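Local coordinates for protein myosin IE heavy chain (PDB 1LKX) that binds actin and, as the motor domain of a single-headed myosin of class one, hydrolyses ATP with activation by actin, possibly moving membranes relative to actin filaments, at residues 149-154 against 391-396; 499-504 against 515-520; 409-414 against 584-589. All blocks are in the same frame, centred on the assembly; numbering follows the deposited sequence.

Contact 1. Residues 149-154 against 391-396. With ADP (adenosine-5'-diphosphate), chain G.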
loop_
_atom_site.group_PDB
_atom_site.type_symbol
_atom_site.label_atom_id
_atom_site.label_comp_id
_atom_site.label_asym_id
_atom_site.label_seq_id
_atom_site.Cartn_x
_atom_site.Cartn_y
_atom_site.Cartn_z
ATOM N N ALA A 149 0.611 -6.202 10.637
ATOM C CA ALA A 149 1.438 -6.847 11.648
ATOM C C ALA A 149 2.418 -5.838 12.226
ATOM O O ALA A 149 2.656 -4.796 11.643
ATOM C CB ALA A 149 2.191 -8.025 11.044
ATOM N N LYS A 150 2.975 -6.149 13.385
ATOM C CA LYS A 150 3.926 -5.253 14.004
ATOM C C LYS A 150 5.347 -5.530 13.547
ATOM O O LYS A 150 6.014 -6.418 14.072
ATOM C CB LYS A 150 3.882 -5.364 15.523
ATOM C CG LYS A 150 5.044 -4.627 16.179
ATOM C CD LYS A 150 5.270 -5.093 17.604
ATOM C CE LYS A 150 6.679 -4.761 18.086
ATOM N NZ LYS A 150 7.713 -5.500 17.292
ATOM N N THR A 151 5.814 -4.768 12.569
ATOM C CA THR A 151 7.177 -4.926 12.092
ATOM C C THR A 151 8.002 -4.051 13.030
ATOM O O THR A 151 7.447 -3.452 13.952
ATOM C CB THR A 151 7.324 -4.439 10.628
ATOM O OG1 THR A 151 7.359 -3.001 10.579
ATOM C CG2 THR A 151 6.153 -4.942 9.803
ATOM N N LEU A 152 9.309 -3.972 12.811
ATOM C CA LEU A 152 10.139 -3.149 13.682
ATOM C C LEU A 152 9.965 -1.665 13.405
ATOM O O LEU A 152 10.198 -0.833 14.282
ATOM C CB LEU A 152 11.615 -3.536 13.552
ATOM C CG LEU A 152 11.918 -4.967 14.017
ATOM C CD1 LEU A 152 13.406 -5.232 13.944
ATOM C CD2 LEU A 152 11.421 -5.182 15.437
ATOM N N ARG A 153 9.536 -1.335 12.191
ATOM C CA ARG A 153 9.337 0.056 11.805
ATOM C C ARG A 153 7.978 0.577 12.226
ATOM O O ARG A 153 7.848 1.739 12.586
ATOM C CB ARG A 153 9.455 0.210 10.295
ATOM C CG ARG A 153 10.750 -0.300 9.747
ATOM C CD ARG A 153 11.840 0.735 9.831
ATOM N NE ARG A 153 13.160 0.128 9.706
ATOM C CZ ARG A 153 13.757 -0.521 10.693
ATOM N NH1 ARG A 153 14.951 -1.056 10.515
ATOM N NH2 ARG A 153 13.161 -0.615 11.874
ATOM N N ASN A 154 6.974 -0.290 12.194
ATOM C CA ASN A 154 5.608 0.116 12.524
ATOM C C ASN A 154 4.799 -0.938 13.279
ATOM O O ASN A 154 4.726 -2.085 12.860
ATOM C CB ASN A 154 4.886 0.476 11.226
ATOM C CG ASN A 154 3.504 1.006 11.461
ATOM O OD1 ASN A 154 3.010 0.989 12.581
ATOM N ND2 ASN A 154 2.863 1.484 10.401
ATOM N N GLU A 391 10.698 0.137 2.836
ATOM C CA GLU A 391 11.283 -0.340 4.078
ATOM C C GLU A 391 12.661 -0.958 3.885
ATOM O O GLU A 391 12.976 -1.480 2.825
ATOM C CB GLU A 391 10.360 -1.376 4.736
ATOM C CG GLU A 391 9.994 -2.556 3.847
ATOM C CD GLU A 391 9.042 -3.548 4.530
ATOM O OE1 GLU A 391 8.092 -3.104 5.216
ATOM O OE2 GLU A 391 9.233 -4.776 4.370
ATOM N N VAL A 392 13.475 -0.903 4.931
ATOM C CA VAL A 392 14.818 -1.460 4.903
ATOM C C VAL A 392 15.076 -2.070 6.273
ATOM O O VAL A 392 14.983 -1.381 7.284
ATOM C CB VAL A 392 15.859 -0.367 4.647
ATOM C CG1 VAL A 392 17.227 -0.991 4.483
ATOM C CG2 VAL A 392 15.478 0.435 3.431
ATOM N N PHE A 393 15.396 -3.360 6.303
ATOM C CA PHE A 393 15.657 -4.069 7.553
ATOM C C PHE A 393 17.069 -4.628 7.614
ATOM O O PHE A 393 17.826 -4.525 6.655
ATOM C CB PHE A 393 14.676 -5.226 7.718
ATOM C CG PHE A 393 13.235 -4.799 7.833
ATOM C CD1 PHE A 393 12.796 -4.031 8.917
ATOM C CD2 PHE A 393 12.314 -5.174 6.863
ATOM C CE1 PHE A 393 11.467 -3.644 9.033
ATOM C CE2 PHE A 393 10.985 -4.794 6.967
ATOM C CZ PHE A 393 10.558 -4.026 8.056
ATOM N N GLN A 394 17.417 -5.224 8.753
ATOM C CA GLN A 394 18.736 -5.812 8.935
ATOM C C GLN A 394 18.979 -6.753 7.781
ATOM O O GLN A 394 20.040 -6.735 7.169
ATOM C CB GLN A 394 18.809 -6.593 10.247
ATOM C CG GLN A 394 19.383 -5.805 11.406
ATOM C CD GLN A 394 20.759 -5.243 11.085
ATOM O OE1 GLN A 394 21.651 -5.971 10.640
ATOM N NE2 GLN A 394 20.940 -3.940 11.315
ATOM N N ASN A 395 17.981 -7.583 7.494
ATOM C CA ASN A 395 18.065 -8.534 6.390
ATOM C C ASN A 395 16.881 -8.315 5.469
ATOM O O ASN A 395 15.739 -8.450 5.887
ATOM C CB ASN A 395 18.039 -9.976 6.898
ATOM C CG ASN A 395 17.928 -10.993 5.765
ATOM O OD1 ASN A 395 18.911 -11.316 5.095
ATOM N ND2 ASN A 395 16.718 -11.493 5.542
ATOM N N ASN A 396 17.158 -7.973 4.216
ATOM C CA ASN A 396 16.099 -7.734 3.254
ATOM C C ASN A 396 16.038 -8.900 2.309
ATOM O O ASN A 396 17.062 -9.333 1.799
ATOM C CB ASN A 396 16.374 -6.455 2.480
ATOM C CG ASN A 396 16.547 -5.267 3.388
ATOM O OD1 ASN A 396 15.688 -4.979 4.218
ATOM N ND2 ASN A 396 17.664 -4.568 3.243
HETATM P PB ADP G . 1.841 3.525 7.124
HETATM O O1B ADP G . 0.530 3.255 6.472
HETATM O O2B ADP G . 2.702 2.383 7.405
HETATM O O3B ADP G . 2.496 4.563 6.201
HETATM P PA ADP G . 0.372 4.246 9.431
HETATM O O1A ADP G . -0.711 5.050 8.847
HETATM O O2A ADP G . 0.108 2.813 9.734
HETATM O O3A ADP G . 1.669 4.230 8.510
HETATM O "O5'" ADP G . 0.816 5.031 10.720
HETATM C "C5'" ADP G . 1.675 4.320 11.615
HETATM C "C4'" ADP G . 1.233 4.678 12.976
HETATM O "O4'" ADP G . 1.445 6.059 13.004
HETATM C "C3'" ADP G . -0.225 4.590 13.205
HETATM O "O3'" ADP G . -0.821 3.297 13.253
HETATM C "C2'" ADP G . -0.364 5.528 14.374
HETATM O "O2'" ADP G . -0.007 4.988 15.621
HETATM C "C1'" ADP G . 0.485 6.655 13.861
HETATM N N9 ADP G . -0.238 7.670 13.082
HETATM C C8 ADP G . -0.111 8.001 11.758
HETATM N N7 ADP G . -0.794 9.044 11.415
HETATM C C5 ADP G . -1.411 9.428 12.587
HETATM C C6 ADP G . -2.270 10.486 12.864
HETATM N N6 ADP G . -2.692 11.268 11.912
HETATM N N1 ADP G . -2.735 10.631 14.183
HETATM C C2 ADP G . -2.326 9.707 15.162
HETATM N N3 ADP G . -1.511 8.660 14.971
HETATM C C4 ADP G . -1.080 8.590 13.635
#

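Contact 2. Residues 499-504 against 515-520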
loop_
_atom_site.group_PDB
_atom_site.type_symbol
_atom_site.label_atom_id
_atom_site.label_comp_id
_atom_site.label_asym_id
_atom_site.label_seq_id
_atom_site.Cartn_x
_atom_site.Cartn_y
_atom_site.Cartn_z
ATOM N N GLY A 499 27.280 -8.489 1.229
ATOM C CA GLY A 499 27.596 -9.860 1.592
ATOM C C GLY A 499 27.916 -10.696 0.361
ATOM O O GLY A 499 27.775 -10.217 -0.764
ATOM N N ASP A 500 28.337 -11.945 0.562
ATOM C CA ASP A 500 28.678 -12.833 -0.560
ATOM C C ASP A 500 27.476 -13.426 -1.264
ATOM O O ASP A 500 27.588 -13.922 -2.385
ATOM C CB ASP A 500 29.583 -13.976 -0.101
ATOM C CG ASP A 500 31.016 -13.542 0.069
ATOM O OD1 ASP A 500 31.522 -12.826 -0.822
ATOM O OD2 ASP A 500 31.637 -13.921 1.085
ATOM N N THR A 501 26.329 -13.379 -0.601
ATOM C CA THR A 501 25.099 -13.904 -1.166
ATOM C C THR A 501 24.103 -12.769 -1.367
ATOM O O THR A 501 22.906 -12.999 -1.524
ATOM C CB THR A 501 24.461 -14.923 -0.231
ATOM O OG1 THR A 501 24.079 -14.269 0.986
ATOM C CG2 THR A 501 25.440 -16.030 0.081
ATOM N N CYS A 502 24.606 -11.540 -1.374
ATOM C CA CYS A 502 23.747 -10.376 -1.525
ATOM C C CYS A 502 24.085 -9.518 -2.739
ATOM O O CYS A 502 24.986 -9.826 -3.510
ATOM C CB CYS A 502 23.848 -9.509 -0.268
ATOM S SG CYS A 502 23.720 -10.406 1.319
ATOM N N PHE A 503 23.321 -8.443 -2.902
ATOM C CA PHE A 503 23.536 -7.478 -3.966
ATOM C C PHE A 503 22.873 -6.170 -3.549
ATOM O O PHE A 503 21.783 -6.160 -2.990
ATOM C CB PHE A 503 23.012 -7.981 -5.316
ATOM C CG PHE A 503 21.529 -7.911 -5.479
ATOM C CD1 PHE A 503 20.727 -9.012 -5.188
ATOM C CD2 PHE A 503 20.928 -6.765 -5.981
ATOM C CE1 PHE A 503 19.336 -8.979 -5.403
ATOM C CE2 PHE A 503 19.536 -6.723 -6.199
ATOM C CZ PHE A 503 18.743 -7.837 -5.909
ATOM N N ARG A 504 23.576 -5.071 -3.787
ATOM C CA ARG A 504 23.109 -3.737 -3.428
ATOM C C ARG A 504 22.269 -3.133 -4.539
ATOM O O ARG A 504 22.603 -3.227 -5.710
ATOM C CB ARG A 504 24.327 -2.850 -3.139
ATOM C CG ARG A 504 24.083 -1.354 -3.078
ATOM C CD ARG A 504 23.742 -0.888 -1.687
ATOM N NE ARG A 504 24.701 -1.329 -0.667
ATOM C CZ ARG A 504 26.018 -1.108 -0.687
ATOM N NH1 ARG A 504 26.578 -0.447 -1.689
ATOM N NH2 ARG A 504 26.780 -1.545 0.311
ATOM N N ASP A 515 19.261 -10.214 0.055
ATOM C CA ASP A 515 19.925 -11.498 0.191
ATOM C C ASP A 515 19.221 -12.466 -0.755
ATOM O O ASP A 515 18.051 -12.765 -0.579
ATOM C CB ASP A 515 19.833 -11.977 1.637
ATOM C CG ASP A 515 20.522 -13.307 1.858
ATOM O OD1 ASP A 515 20.525 -13.779 3.015
ATOM O OD2 ASP A 515 21.057 -13.880 0.881
ATOM N N VAL A 516 19.947 -12.936 -1.765
ATOM C CA VAL A 516 19.421 -13.850 -2.776
ATOM C C VAL A 516 18.870 -15.173 -2.234
ATOM O O VAL A 516 18.127 -15.860 -2.921
ATOM C CB VAL A 516 20.509 -14.165 -3.829
ATOM C CG1 VAL A 516 19.979 -15.116 -4.861
ATOM C CG2 VAL A 516 20.948 -12.908 -4.502
ATOM N N ARG A 517 19.225 -15.523 -1.003
ATOM C CA ARG A 517 18.777 -16.770 -0.388
ATOM C C ARG A 517 17.264 -16.988 -0.436
ATOM O O ARG A 517 16.490 -16.224 0.135
ATOM C CB ARG A 517 19.242 -16.815 1.069
ATOM C CG ARG A 517 19.231 -18.204 1.707
ATOM C CD ARG A 517 19.603 -18.167 3.199
ATOM N NE ARG A 517 20.501 -17.064 3.567
ATOM C CZ ARG A 517 21.680 -16.803 3.001
ATOM N NH1 ARG A 517 22.146 -17.563 2.010
ATOM N NH2 ARG A 517 22.401 -15.772 3.434
ATOM N N GLY A 518 16.850 -18.048 -1.119
ATOM C CA GLY A 518 15.439 -18.372 -1.213
ATOM C C GLY A 518 14.667 -17.667 -2.307
ATOM O O GLY A 518 13.475 -17.894 -2.468
ATOM N N PHE A 519 15.339 -16.812 -3.066
ATOM C CA PHE A 519 14.693 -16.073 -4.149
ATOM C C PHE A 519 14.026 -16.943 -5.213
ATOM O O PHE A 519 12.989 -16.570 -5.749
ATOM C CB PHE A 519 15.702 -15.145 -4.835
ATOM C CG PHE A 519 15.630 -13.718 -4.376
ATOM C CD1 PHE A 519 15.685 -13.404 -3.026
ATOM C CD2 PHE A 519 15.517 -12.687 -5.300
ATOM C CE1 PHE A 519 15.629 -12.078 -2.599
ATOM C CE2 PHE A 519 15.460 -11.364 -4.883
ATOM C CZ PHE A 519 15.515 -11.059 -3.529
ATOM N N LEU A 520 14.609 -18.095 -5.525
ATOM C CA LEU A 520 14.019 -18.942 -6.547
ATOM C C LEU A 520 12.711 -19.570 -6.126
ATOM O O LEU A 520 11.698 -19.393 -6.793
ATOM C CB LEU A 520 14.997 -20.030 -6.983
ATOM C CG LEU A 520 16.078 -19.505 -7.925
ATOM C CD1 LEU A 520 17.024 -20.627 -8.272
ATOM C CD2 LEU A 520 15.440 -18.933 -9.180
#

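Contact 3. Residues 409-414 against 584-589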
loop_
_atom_site.group_PDB
_atom_site.type_symbol
_atom_site.label_atom_id
_atom_site.label_comp_id
_atom_site.label_asym_id
_atom_site.label_seq_id
_atom_site.Cartn_x
_atom_site.Cartn_y
_atom_site.Cartn_z
ATOM N N LYS A 409 7.862 2.419 -8.397
ATOM C CA LYS A 409 6.866 2.700 -9.426
ATOM C C LYS A 409 6.011 3.900 -9.040
ATOM O O LYS A 409 5.760 4.793 -9.850
ATOM C CB LYS A 409 5.955 1.498 -9.631
ATOM C CG LYS A 409 6.685 0.248 -9.986
ATOM C CD LYS A 409 7.177 0.270 -11.423
ATOM C CE LYS A 409 6.025 0.232 -12.413
ATOM N NZ LYS A 409 6.549 -0.184 -13.746
ATOM N N LEU A 410 5.559 3.915 -7.793
ATOM C CA LEU A 410 4.723 5.000 -7.318
ATOM C C LEU A 410 5.483 6.302 -7.453
ATOM O O LEU A 410 4.914 7.303 -7.881
ATOM C CB LEU A 410 4.331 4.768 -5.863
ATOM C CG LEU A 410 2.921 5.227 -5.496
ATOM C CD1 LEU A 410 2.754 5.221 -3.990
ATOM C CD2 LEU A 410 2.687 6.624 -6.028
ATOM N N GLN A 411 6.767 6.276 -7.092
ATOM C CA GLN A 411 7.625 7.457 -7.179
ATOM C C GLN A 411 7.734 7.908 -8.631
ATOM O O GLN A 411 7.640 9.090 -8.947
ATOM C CB GLN A 411 9.015 7.133 -6.632
ATOM C CG GLN A 411 10.063 8.223 -6.829
ATOM C CD GLN A 411 9.657 9.559 -6.234
ATOM O OE1 GLN A 411 8.867 9.623 -5.294
ATOM N NE2 GLN A 411 10.212 10.640 -6.774
ATOM N N GLN A 412 7.930 6.937 -9.513
ATOM C CA GLN A 412 8.043 7.198 -10.936
ATOM C C GLN A 412 6.787 7.908 -11.426
ATOM O O GLN A 412 6.867 8.825 -12.242
ATOM C CB GLN A 412 8.243 5.871 -11.671
ATOM C CG GLN A 412 8.197 5.947 -13.190
ATOM C CD GLN A 412 9.119 6.993 -13.768
ATOM O OE1 GLN A 412 10.180 7.278 -13.215
ATOM N NE2 GLN A 412 8.726 7.557 -14.902
ATOM N N LEU A 413 5.630 7.488 -10.912
ATOM C CA LEU A 413 4.348 8.086 -11.290
ATOM C C LEU A 413 4.255 9.545 -10.841
ATOM O O LEU A 413 3.919 10.430 -11.634
ATOM C CB LEU A 413 3.182 7.301 -10.684
ATOM C CG LEU A 413 1.802 7.905 -10.981
ATOM C CD1 LEU A 413 1.496 7.750 -12.453
ATOM C CD2 LEU A 413 0.734 7.236 -10.145
ATOM N N PHE A 414 4.522 9.798 -9.564
ATOM C CA PHE A 414 4.490 11.169 -9.075
ATOM C C PHE A 414 5.322 12.049 -10.013
ATOM O O PHE A 414 4.865 13.091 -10.479
ATOM C CB PHE A 414 5.075 11.266 -7.667
ATOM C CG PHE A 414 4.057 11.153 -6.574
ATOM C CD1 PHE A 414 3.581 9.915 -6.171
ATOM C CD2 PHE A 414 3.598 12.295 -5.921
ATOM C CE1 PHE A 414 2.664 9.815 -5.126
ATOM C CE2 PHE A 414 2.684 12.205 -4.880
ATOM C CZ PHE A 414 2.217 10.966 -4.479
ATOM N N TYR A 584 -2.677 14.560 -4.666
ATOM C CA TYR A 584 -1.539 13.975 -3.984
ATOM C C TYR A 584 -1.382 14.312 -2.521
ATOM O O TYR A 584 -1.605 15.443 -2.095
ATOM C CB TYR A 584 -0.248 14.341 -4.720
ATOM C CG TYR A 584 -0.425 14.602 -6.196
ATOM C CD1 TYR A 584 -0.886 15.840 -6.658
ATOM C CD2 TYR A 584 -0.132 13.616 -7.131
ATOM C CE1 TYR A 584 -1.049 16.089 -8.016
ATOM C CE2 TYR A 584 -0.289 13.845 -8.497
ATOM C CZ TYR A 584 -0.748 15.086 -8.935
ATOM O OH TYR A 584 -0.902 15.328 -10.289
ATOM N N VAL A 585 -1.001 13.297 -1.758
ATOM C CA VAL A 585 -0.743 13.427 -0.335
ATOM C C VAL A 585 0.619 12.804 -0.203
ATOM O O VAL A 585 0.850 11.754 -0.762
ATOM C CB VAL A 585 -1.738 12.610 0.533
ATOM C CG1 VAL A 585 -1.317 12.636 1.983
ATOM C CG2 VAL A 585 -3.125 13.189 0.414
ATOM N N ARG A 586 1.534 13.451 0.500
ATOM C CA ARG A 586 2.860 12.881 0.682
ATOM C C ARG A 586 3.207 12.899 2.165
ATOM O O ARG A 586 3.424 13.962 2.751
ATOM C CB ARG A 586 3.892 13.666 -0.127
ATOM C CG ARG A 586 3.393 14.025 -1.505
ATOM C CD ARG A 586 4.512 14.034 -2.508
ATOM N NE ARG A 586 5.003 12.683 -2.732
ATOM C CZ ARG A 586 5.907 12.366 -3.651
ATOM N NH1 ARG A 586 6.298 11.099 -3.784
ATOM N NH2 ARG A 586 6.411 13.315 -4.436
ATOM N N CYS A 587 3.234 11.716 2.769
ATOM C CA CYS A 587 3.541 11.575 4.181
ATOM C C CYS A 587 5.035 11.518 4.451
ATOM O O CYS A 587 5.789 10.855 3.724
ATOM C CB CYS A 587 2.906 10.308 4.730
ATOM S SG CYS A 587 1.132 10.235 4.540
ATOM N N ILE A 588 5.449 12.203 5.517
ATOM C CA ILE A 588 6.847 12.259 5.933
ATOM C C ILE A 588 6.930 11.642 7.319
ATOM O O ILE A 588 6.210 12.053 8.216
ATOM C CB ILE A 588 7.348 13.710 6.058
ATOM C CG1 ILE A 588 6.844 14.567 4.885
ATOM C CG2 ILE A 588 8.861 13.710 6.161
ATOM C CD1 ILE A 588 7.385 14.189 3.529
ATOM N N LYS A 589 7.788 10.649 7.500
ATOM C CA LYS A 589 7.931 10.035 8.812
ATOM C C LYS A 589 8.737 11.032 9.665
ATOM O O LYS A 589 9.857 11.408 9.320
ATOM C CB LYS A 589 8.662 8.698 8.686
ATOM C CG LYS A 589 8.575 7.826 9.925
ATOM C CD LYS A 589 9.370 6.514 9.769
ATOM C CE LYS A 589 9.303 5.648 11.037
ATOM N NZ LYS A 589 10.115 4.396 10.965
#

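Contact 1. Residues 149-154 against 391-396
This is a surface contact between the two switch regions of the myosin motor, carried mainly by Arg153 lying alongside Phe393. Residues 149-154 run from helix 127-147 into switch I, whose Asn-Asp-Asn-Ser-Ser-Arg sequence begins at Asn154. Residues 391-396 carry switch II, the Asp-Ile-Tyr-Gly-Phe-Glu motif ending at Glu391, onward to the relay helix 398-430. The Arg153 chain bends at CG (chi2 -85°), which lays its methylene against the Phe393 ring, Arg153 CG to Phe393 CE1 at 3.5 Å, and carries the head group past the ring to the backbone. The guanidinium is turned about 49° from the ring plane, so the two do not stack flat; Phe393 CD1 sits over one guanidinium face near its rim. Arg153 NH1 donates to Val392 O at 3.2 Å, arriving in the carbonyl plane, and NE adds a weak bond to the same oxygen. Thr151 brings CB to within 4.2 Å of Phe393 CZ. Its hydroxyl closes an ST motif, with OG1 accepting from Asn154 N at 3.2 Å and weakly from Arg153 N, so the threonine hydroxyl holds the turn that leads into switch I. Beside the contact, Glu391 forms the salt bridge to Arg159 that joins the switches, as in the closed state of other myosins. Within residues 391-396, Asn396 OD1 accepts the Phe393 N-H on a lone pair, Phe393 N to Asn396 OD1 at 2.7 Å. Asn154 OD1 accepts from Asn156 N, while Asn154 ND2 reaches the nucleotide, donating to ADP O2A at 3.1 Å and weakly to O2B.

Contact 2. Residues 499-504 against 515-520
The contact closes the open end of the beta hairpin formed by strands 502-507 and 510-515, part of a small antiparallel sheet next to the relay helix in what is usually called the lower 50 kDa region of myosin. Cys502 and Asp515 form an antiparallel non-hydrogen-bonded pair with their side chains on the same face, and Cys502 SG rests 4.1 Å from Asp515 CA. One residue further out, Val516 N donates to Thr501 O at 3.0 Å, nearly straight onto the carbonyl, which joins the chain entering the hairpin to the one leaving it. The polar contacts at this end centre on Asp515. Its carboxylate swings out opposite its own N (chi1 -179°) and lies side by side with Thr501, and OD2 is gripped from both faces of its plane. Thr501 OG1 donates to Asp515 OD2 from one face at 3.0 Å. Arg517 N reaches the same Asp515 OD2 from the other face at 3.1 Å with an almost linear N-H (170°), making an Asx turn. Asp515 OD1 is held separately by a salt bridge to Arg517 NH2 at 2.8 Å, for which the arginine chain folds back at chi3. The chain then makes a type II turn from Val516 to Phe519, and Gly518 takes the N-cap position of helix 519-524, where Asp470 accepts from Gly518 N and Leu520 N. Helix 470-480 supplies Leu474, which touches both Phe503 and Val516. Those two side chains cross at about a right angle, with Val516 CG2 meeting the edge of the Phe503 ring at CD1, 4.0 Å away.

Contact 3. Residues 409-414 against 584-589
Arg586 leaves its strand with CG anti to the carbonyl carbon (chi1 -42°), then turns at chi2 and chi3, and these bends lay its guanidinium flat over one face of Phe414. The two planes are only 13° apart and their centres 3.6 Å apart, a stacked cation-pi pair in which Arg586 CZ sits off the ring centre, toward CD2 and CE2. On its helix Gln411 starts out away from the strand, but a bend at chi2 swings the amide back. Gln411 OE1 then meets the edge of the guanidinium in its plane, accepting a weak bond from Arg586 NH1 at 3.3 Å. The stronger polar partner of the arginine is Ser100, whose OG accepts from Arg586 NE. Face, edge and NE together fix the rotation of the head group in this buried place. The contact joins the relay helix 398-430 to strand 581-588 of the central mixed sheet of the myosin motor, the core of the transducer; strand 95-100, which leads into the P-loop, lies next to that strand. Ile98 touches both Phe414 and Tyr584. On the strand, Tyr584 places CB 3.6 Å from Phe414 CE2, and its ring leans at 49° to that of Phe414, centroids 5.7 Å apart. Val585 O faces the edge of the Phe414 ring, 4.0 Å from CZ.

Overall arrangement
The relay helix 398-430 relates all three contacts: contact 1 lies just before its start, contact 3 uses its middle, and contact 2 has Phe519 packed edge-to-face on Phe398. Contacts 1 and 2, with centres about 18 Å apart, meet directly, probably through a backbone hydrogen bond from Asp515 N to Asn396 O of 2.9 Å. Contacts 1 and 3 have centres about 20 Å apart and touch by packing alone, Arg153 O against Lys589 NZ at 3.9 Å. Contacts 2 and 3 do not touch; their nearest atoms are about 15 Å apart. Contact 1 reaches the active site: Asn154 binds ADP, and the Thr151 side chain lies about 5 Å from the vanadate. In contact 3 the Val585 side chain is about 10 Å from ADP.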